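Side-chain contacts in inositol 2-dehydrogenase/D-chiro-inositol 3-dehydrogenase (Lactobacillus casei, PDB 4MIY), which catalyses the NAD-dependent oxidation of myo-inositol to 2-keto-myo-inositol and of D-chiro-inositol to 1-keto-D-chiro-inositol: residues 22-27 and 281-286; 20-23 and 29-32; 90-95 and 297-302. All blocks are in the same frame, centred on the assembly; numbering follows the deposited sequence.

Contact 1. Residues 22-27 and 281-286; sequences TNVLTG and AYNTEV. With NAD (nicotinamide-adenine-dinucleotide), chain E; SO4 (sulfate ion), chain I.
Leu25 reaches helix 279-294 with both branches of its isobutyl group, and van der Waals packing carries the contact. Its CD1 lies 3.5 Å from Val286 CG1, the side chains meeting at about a right angle. The other branch, CD2, rests on the helix backbone, 3.7 Å from Asn283 O and close to Asn283 CB. One residue earlier, Val24 sends CG1, anti to its backbone N (chi1 -179°), against the amide end of Asn283, 3.6 Å from OD1 and 3.7 Å from ND2. No hydrogen bond joins the two segments.

The polar interactions lie outside this pair of segments. Thr26 O accepts from Gln287 NE2, just past the segment on helix 279-294. Gly27 N donates to O1 of a sulfate, probably from the crystallisation liquor (2.8 Å), and Gly27 N of the second subunit binds the same ion; Thr26 OG1 comes within a doubtful 2.4 Å of sulfate O2. Tyr282, whose ring leads away from residues 22-27, belongs to the cofactor pocket: its OH stands 2.7 Å from NAD N7N, which lies at the ring edge.

The contact thus packs the end of Rossmann helix 12-24 against a C-terminal-domain helix that also lines the NAD site.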
# COMPACT_ATOMS: atom_id res chain seq x y z
N THR A 22 12.75 -12.69 -33.21
CA THR A 22 11.94 -13.42 -34.17
C THR A 22 10.46 -13.27 -33.95
O THR A 22 9.68 -13.18 -34.86
CB THR A 22 12.30 -14.92 -34.09
OG1 THR A 22 13.69 -15.04 -34.33
CG2 THR A 22 11.55 -15.72 -35.08
N ASN A 23 10.09 -13.30 -32.69
CA ASN A 23 8.72 -13.42 -32.37
C ASN A 23 8.16 -12.18 -31.71
O ASN A 23 7.05 -11.82 -31.93
CB ASN A 23 8.53 -14.65 -31.50
CG ASN A 23 8.77 -15.93 -32.27
OD1 ASN A 23 8.37 -16.04 -33.39
ND2 ASN A 23 9.42 -16.87 -31.66
N VAL A 24 8.95 -11.52 -30.90
CA VAL A 24 8.42 -10.49 -30.02
C VAL A 24 8.55 -9.07 -30.57
O VAL A 24 7.62 -8.32 -30.56
CB VAL A 24 9.10 -10.57 -28.65
CG1 VAL A 24 8.56 -9.52 -27.69
CG2 VAL A 24 8.93 -11.97 -28.04
N LEU A 25 9.73 -8.74 -31.08
CA LEU A 25 10.08 -7.39 -31.43
C LEU A 25 10.01 -7.15 -32.93
O LEU A 25 9.92 -8.07 -33.67
CB LEU A 25 11.49 -7.12 -30.95
CG LEU A 25 11.79 -7.35 -29.47
CD1 LEU A 25 13.21 -7.12 -29.21
CD2 LEU A 25 10.94 -6.45 -28.60
N THR A 26 10.09 -5.91 -33.33
CA THR A 26 9.95 -5.55 -34.72
C THR A 26 11.25 -5.07 -35.35
O THR A 26 12.02 -4.43 -34.74
CB THR A 26 8.79 -4.51 -34.94
OG1 THR A 26 8.69 -4.20 -36.34
CG2 THR A 26 9.00 -3.25 -34.16
N GLY A 27 11.46 -5.45 -36.59
CA GLY A 27 12.50 -4.86 -37.40
C GLY A 27 13.78 -5.65 -37.56
O GLY A 27 14.71 -5.13 -38.09
N ALA A 281 12.11 -5.21 -19.64
CA ALA A 281 13.38 -4.54 -19.82
C ALA A 281 14.20 -5.16 -20.94
O ALA A 281 14.76 -4.47 -21.72
CB ALA A 281 14.14 -4.52 -18.54
N TYR A 282 14.19 -6.48 -21.02
CA TYR A 282 14.87 -7.13 -22.13
C TYR A 282 14.29 -6.75 -23.47
O TYR A 282 15.00 -6.47 -24.38
CB TYR A 282 14.89 -8.66 -22.00
CG TYR A 282 15.64 -9.22 -20.82
CD1 TYR A 282 16.95 -8.95 -20.60
CD2 TYR A 282 15.04 -10.11 -19.98
CE1 TYR A 282 17.62 -9.48 -19.53
CE2 TYR A 282 15.67 -10.64 -18.92
CZ TYR A 282 16.97 -10.34 -18.68
OH TYR A 282 17.59 -10.92 -17.60
N ASN A 283 12.98 -6.73 -23.57
CA ASN A 283 12.34 -6.33 -24.78
C ASN A 283 12.70 -4.90 -25.15
O ASN A 283 13.09 -4.66 -26.24
CB ASN A 283 10.84 -6.46 -24.66
CG ASN A 283 10.36 -7.89 -24.75
OD1 ASN A 283 11.07 -8.75 -25.16
ND2 ASN A 283 9.15 -8.11 -24.33
N THR A 284 12.63 -3.99 -24.20
CA THR A 284 12.92 -2.59 -24.47
C THR A 284 14.37 -2.34 -24.89
O THR A 284 14.63 -1.60 -25.80
CB THR A 284 12.54 -1.72 -23.28
OG1 THR A 284 11.14 -1.85 -23.05
CG2 THR A 284 12.84 -0.28 -23.54
N GLU A 285 15.27 -3.01 -24.22
CA GLU A 285 16.68 -2.92 -24.48
C GLU A 285 17.06 -3.37 -25.89
O GLU A 285 17.73 -2.69 -26.59
CB GLU A 285 17.37 -3.75 -23.43
CG GLU A 285 18.67 -4.27 -23.75
CD GLU A 285 19.21 -5.28 -22.72
OE1 GLU A 285 20.05 -4.86 -21.98
OE2 GLU A 285 18.83 -6.43 -22.73
N VAL A 286 16.57 -4.51 -26.28
CA VAL A 286 16.86 -5.05 -27.58
C VAL A 286 16.15 -4.29 -28.69
O VAL A 286 16.70 -4.08 -29.74
CB VAL A 286 16.54 -6.54 -27.62
CG1 VAL A 286 16.74 -7.08 -28.98
CG2 VAL A 286 17.39 -7.26 -26.66
PA NAD E . 24.35 -21.02 -21.50
O1A NAD E . 25.45 -21.80 -20.96
O2A NAD E . 23.06 -21.52 -21.58
O5B NAD E . 24.57 -20.71 -23.03
C5B NAD E . 25.75 -20.27 -23.58
C4B NAD E . 25.92 -20.87 -24.98
O4B NAD E . 27.15 -20.41 -25.45
C3B NAD E . 26.12 -22.38 -25.01
O3B NAD E . 25.30 -22.93 -25.95
C2B NAD E . 27.58 -22.59 -25.31
O2B NAD E . 27.83 -23.78 -26.02
C1B NAD E . 27.87 -21.42 -26.17
N9A NAD E . 29.26 -21.02 -26.22
C8A NAD E . 30.14 -21.01 -25.27
N7A NAD E . 31.30 -20.49 -25.65
C5A NAD E . 31.16 -20.16 -26.92
C6A NAD E . 31.97 -19.59 -27.98
N6A NAD E . 33.21 -19.21 -27.80
N1A NAD E . 31.39 -19.39 -29.13
C2A NAD E . 30.18 -19.72 -29.39
N3A NAD E . 29.39 -20.28 -28.49
C4A NAD E . 29.83 -20.50 -27.27
O3 NAD E . 24.48 -19.64 -20.74
PN NAD E . 23.43 -18.39 -20.79
O1N NAD E . 22.62 -18.42 -19.58
O2N NAD E . 22.62 -18.48 -21.95
O5D NAD E . 24.30 -17.15 -20.63
C5D NAD E . 24.96 -16.62 -21.75
C4D NAD E . 25.42 -15.22 -21.51
O4D NAD E . 24.26 -14.45 -21.26
C3D NAD E . 26.31 -15.14 -20.31
O3D NAD E . 27.26 -14.15 -20.56
C2D NAD E . 25.31 -14.71 -19.25
O2D NAD E . 26.02 -14.03 -18.28
C1D NAD E . 24.41 -13.79 -20.02
N1N NAD E . 23.11 -13.60 -19.37
C2N NAD E . 22.70 -12.37 -19.06
C3N NAD E . 21.52 -12.13 -18.40
C7N NAD E . 21.08 -10.71 -18.09
O7N NAD E . 21.49 -9.78 -18.70
N7N NAD E . 20.22 -10.60 -17.16
C4N NAD E . 20.70 -13.21 -18.12
C5N NAD E . 21.16 -14.46 -18.47
C6N NAD E . 22.37 -14.62 -19.08
S SO4 I . 8.44 -6.90 -38.43
O1 SO4 I . 9.79 -6.52 -38.51
O2 SO4 I . 7.72 -6.04 -37.56
O3 SO4 I . 7.81 -6.87 -39.68
O4 SO4 I . 8.38 -8.25 -38.07

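Contact 2. Residues 20-23 and 29-32; sequences RLTN and EVVA
Leu21 and Val30 make the apolar part of this contact, where the end of helix 12-24 lies against strand 28-34. A single methyl of the valine does the touching: Val30 CG2 lies 4.0 Å from Leu21 CD1 and equally far from Leu21 CB, so it sits beside both the root and one branch tip of the leucine. The two side chains cross at about a right angle. In Val30, CG1 is anti to the backbone N (chi1 -173°), which leaves CG2 beside that N and turned to the helix. Both residues are buried, and each has further apolar company on the central strand 3-8, Leu21 on Val5 and Val30 on Val7. Leu21 also touches Val286 and Ile290 of helix 279-294.

The polar part runs through one water. Thr22 OG1 lies 4.1 Å from Val30 CG2, a loose approach, but the water spans the gap between helix and strand: it donates to Thr22 OG1 at 2.9 Å and accepts from Val30 N at 2.7 Å. The water thereby satisfies the Val30 amide; no direct hydrogen bond links the segments. The same hydroxyl is also bonded to Ile18 O one turn back in its own helix, so OG1 has both a protein and a water partner.

Helix and strand here are consecutive elements of the beta-alpha-beta unit formed by strand 3-8, helix 12-24 and strand 28-34, the right-handed crossover that opens the NAD-binding Rossmann fold.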
# COMPACT_ATOMS: atom_id res chain seq x y z
N ARG A 20 13.14 -13.12 -29.00
CA ARG A 20 12.86 -11.70 -29.01
C ARG A 20 12.91 -11.14 -30.42
O ARG A 20 12.00 -10.50 -30.84
CB ARG A 20 13.82 -10.94 -28.07
CG ARG A 20 13.30 -10.86 -26.64
CD ARG A 20 14.14 -10.07 -25.69
NE ARG A 20 15.25 -10.81 -25.15
CZ ARG A 20 15.20 -11.60 -24.10
NH1 ARG A 20 14.10 -11.79 -23.42
NH2 ARG A 20 16.29 -12.20 -23.71
N LEU A 21 13.97 -11.45 -31.13
CA LEU A 21 14.18 -10.91 -32.45
C LEU A 21 13.23 -11.49 -33.47
O LEU A 21 12.90 -10.86 -34.42
CB LEU A 21 15.61 -11.11 -32.90
CG LEU A 21 16.62 -10.41 -32.02
CD1 LEU A 21 17.92 -10.96 -32.28
CD2 LEU A 21 16.66 -8.94 -32.25
N THR A 22 12.75 -12.69 -33.21
CA THR A 22 11.94 -13.42 -34.17
C THR A 22 10.46 -13.27 -33.95
O THR A 22 9.68 -13.18 -34.86
CB THR A 22 12.30 -14.92 -34.09
OG1 THR A 22 13.69 -15.04 -34.33
CG2 THR A 22 11.55 -15.72 -35.08
N ASN A 23 10.09 -13.30 -32.69
CA ASN A 23 8.72 -13.42 -32.37
C ASN A 23 8.16 -12.18 -31.71
O ASN A 23 7.05 -11.82 -31.93
CB ASN A 23 8.53 -14.65 -31.50
CG ASN A 23 8.77 -15.93 -32.27
OD1 ASN A 23 8.37 -16.04 -33.39
ND2 ASN A 23 9.42 -16.87 -31.66
N GLU A 29 15.81 -9.73 -38.21
CA GLU A 29 15.75 -11.15 -38.58
C GLU A 29 17.07 -11.81 -38.27
O GLU A 29 18.10 -11.28 -38.57
CB GLU A 29 15.46 -11.33 -40.06
CG GLU A 29 15.50 -12.75 -40.52
CD GLU A 29 15.32 -12.89 -42.01
OE1 GLU A 29 15.57 -11.92 -42.71
OE2 GLU A 29 14.93 -13.97 -42.47
N VAL A 30 17.00 -12.98 -37.64
CA VAL A 30 18.18 -13.77 -37.37
C VAL A 30 18.48 -14.60 -38.60
O VAL A 30 17.71 -15.42 -38.99
CB VAL A 30 18.02 -14.69 -36.16
CG1 VAL A 30 19.31 -15.32 -35.85
CG2 VAL A 30 17.63 -13.92 -34.97
N VAL A 31 19.62 -14.31 -39.21
CA VAL A 31 20.04 -14.94 -40.45
C VAL A 31 21.30 -15.79 -40.31
O VAL A 31 21.68 -16.44 -41.24
CB VAL A 31 20.29 -13.89 -41.56
CG1 VAL A 31 19.11 -13.01 -41.73
CG2 VAL A 31 21.45 -13.08 -41.25
N ALA A 32 21.92 -15.80 -39.14
CA ALA A 32 23.09 -16.64 -38.90
C ALA A 32 23.20 -16.92 -37.42
O ALA A 32 22.79 -16.13 -36.61
CB ALA A 32 24.30 -15.99 -39.36
O HOH W 1 14.54 -13.90 -36.85

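Contact 3. Residues 90-95 and 297-302; sequences DKFIFT and EPPVGP
The Phe92 ring meets the loop 297-302 through its CD1-CE1 side. At this edge, near the ring plane, lie Pro299 CD, 4.1 Å from Phe92 CD1, and Pro298 CA, 4.1 Å from Phe92 CE1. The carbonyl of Glu297 comes in obliquely, its O 3.4 Å from Phe92 CE1 and 3.8 Å from CZ. With CG anti to the carbonyl carbon (chi1 -71°), the ring extends from the strand to the proline-rich backbone.

These are van der Waals contacts, without a hydrogen bond between the segments; the loop offers backbone atoms and the CD corner of a proline ring, while the Glu297 side chain leaves the backbone pointing away from residues 90-95. An alanine at Phe92 would remove the whole ring and is likely to leave Pro299 CD and the Glu297 carbonyl facing a gap.

Around the pair, Phe92 also packs on Val293 of helix 279-294, Ala69 of strand 69-72 and Lys118. Pro299 leans on Gln122 of strand 121-123 and its carbonyl accepts from Lys119 NZ. Strand 92-95 runs between strands 69-72 and 121-123 of the parallel sheet, and the loop that follows helix 279-294 passes beside it before helix 304-323 begins.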
# COMPACT_ATOMS: atom_id res chain seq x y z
N ASP A 90 32.74 -3.96 -39.37
CA ASP A 90 32.01 -2.72 -39.22
C ASP A 90 30.66 -2.97 -38.52
O ASP A 90 29.85 -2.10 -38.43
CB ASP A 90 31.81 -2.04 -40.59
CG ASP A 90 32.89 -1.01 -40.88
OD1 ASP A 90 33.53 -0.56 -39.94
OD2 ASP A 90 33.10 -0.63 -42.03
N LYS A 91 30.45 -4.17 -38.08
CA LYS A 91 29.18 -4.55 -37.52
C LYS A 91 28.87 -3.91 -36.17
O LYS A 91 29.73 -3.59 -35.41
CB LYS A 91 29.06 -6.06 -37.43
CG LYS A 91 29.10 -6.77 -38.76
CD LYS A 91 29.24 -8.22 -38.58
CE LYS A 91 29.13 -9.04 -39.86
NZ LYS A 91 29.78 -8.44 -40.97
N PHE A 92 27.59 -3.71 -35.93
CA PHE A 92 27.13 -3.37 -34.62
C PHE A 92 27.19 -4.61 -33.71
O PHE A 92 27.04 -5.70 -34.16
CB PHE A 92 25.70 -2.82 -34.72
CG PHE A 92 25.61 -1.47 -35.37
CD1 PHE A 92 25.74 -0.34 -34.63
CD2 PHE A 92 25.40 -1.34 -36.71
CE1 PHE A 92 25.62 0.90 -35.21
CE2 PHE A 92 25.29 -0.15 -37.26
CZ PHE A 92 25.41 0.99 -36.53
N ILE A 93 27.40 -4.37 -32.43
CA ILE A 93 27.65 -5.44 -31.48
C ILE A 93 26.81 -5.23 -30.20
O ILE A 93 26.94 -4.23 -29.52
CB ILE A 93 29.12 -5.44 -31.08
CG1 ILE A 93 30.02 -5.64 -32.30
CG2 ILE A 93 29.38 -6.51 -30.05
CD1 ILE A 93 31.39 -5.12 -32.06
N PHE A 94 25.96 -6.21 -29.94
CA PHE A 94 25.26 -6.36 -28.67
C PHE A 94 25.88 -7.54 -27.95
O PHE A 94 25.75 -8.64 -28.37
CB PHE A 94 23.77 -6.61 -28.89
CG PHE A 94 22.95 -6.63 -27.62
CD1 PHE A 94 22.84 -7.78 -26.89
CD2 PHE A 94 22.33 -5.50 -27.15
CE1 PHE A 94 22.13 -7.81 -25.74
CE2 PHE A 94 21.62 -5.53 -25.99
CZ PHE A 94 21.52 -6.67 -25.30
N THR A 95 26.56 -7.25 -26.87
CA THR A 95 27.08 -8.30 -26.04
C THR A 95 26.32 -8.36 -24.73
O THR A 95 26.07 -7.36 -24.12
CB THR A 95 28.60 -8.17 -25.79
OG1 THR A 95 29.06 -9.29 -25.07
CG2 THR A 95 28.92 -6.96 -25.08
N GLU A 297 22.82 4.39 -36.81
CA GLU A 297 23.31 5.24 -35.76
C GLU A 297 23.85 4.40 -34.59
O GLU A 297 23.41 3.32 -34.37
CB GLU A 297 22.23 6.24 -35.30
CG GLU A 297 21.90 7.28 -36.35
CD GLU A 297 20.86 8.28 -35.95
OE1 GLU A 297 20.72 8.53 -34.77
OE2 GLU A 297 20.23 8.84 -36.84
N PRO A 298 24.83 4.93 -33.86
CA PRO A 298 25.40 4.21 -32.75
C PRO A 298 24.37 3.94 -31.67
O PRO A 298 23.48 4.72 -31.51
CB PRO A 298 26.44 5.17 -32.20
CG PRO A 298 26.75 6.02 -33.28
CD PRO A 298 25.53 6.19 -34.07
N PRO A 299 24.53 2.85 -30.95
CA PRO A 299 23.66 2.56 -29.83
C PRO A 299 23.71 3.65 -28.81
O PRO A 299 24.67 4.32 -28.68
CB PRO A 299 24.23 1.25 -29.27
CG PRO A 299 25.09 0.73 -30.25
CD PRO A 299 25.56 1.83 -31.12
N VAL A 300 22.63 3.79 -28.08
CA VAL A 300 22.57 4.76 -27.03
C VAL A 300 22.46 4.12 -25.65
O VAL A 300 22.43 4.80 -24.67
CB VAL A 300 21.43 5.73 -27.22
CG1 VAL A 300 21.73 6.62 -28.39
CG2 VAL A 300 20.17 5.02 -27.45
N GLY A 301 22.45 2.81 -25.61
CA GLY A 301 22.41 2.10 -24.35
C GLY A 301 23.77 1.91 -23.72
O GLY A 301 24.71 2.47 -24.17
N PRO A 302 23.84 1.11 -22.67
CA PRO A 302 25.10 0.92 -21.97
C PRO A 302 26.22 0.55 -22.93
O PRO A 302 26.06 -0.28 -23.76
CB PRO A 302 24.79 -0.25 -21.02
CG PRO A 302 23.38 -0.09 -20.75
CD PRO A 302 22.76 0.34 -22.03

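All three contacts involve the Rossmann domain, and two of them join it to the C-terminal domain. Contacts 1 and 2 start from the same end of helix 12-24, share Thr22 and Asn23, and have centres about 10 Å apart; Asn283 OD1 of contact 1 packs on Arg20 CD of contact 2 at 3.4 Å. Contact 3 lies about 15 Å from contact 1 and about 17 Å from contact 2, centre to centre. It reaches the same parallel sheet as contact 2, through strand 92-95 rather than 28-34. Along the chain contact 2 closes before contact 3 opens, whereas contacts 1 and 3 interleave. Helix 279-294 and the loop after it thus pack against the nucleotide-binding domain at two separate places.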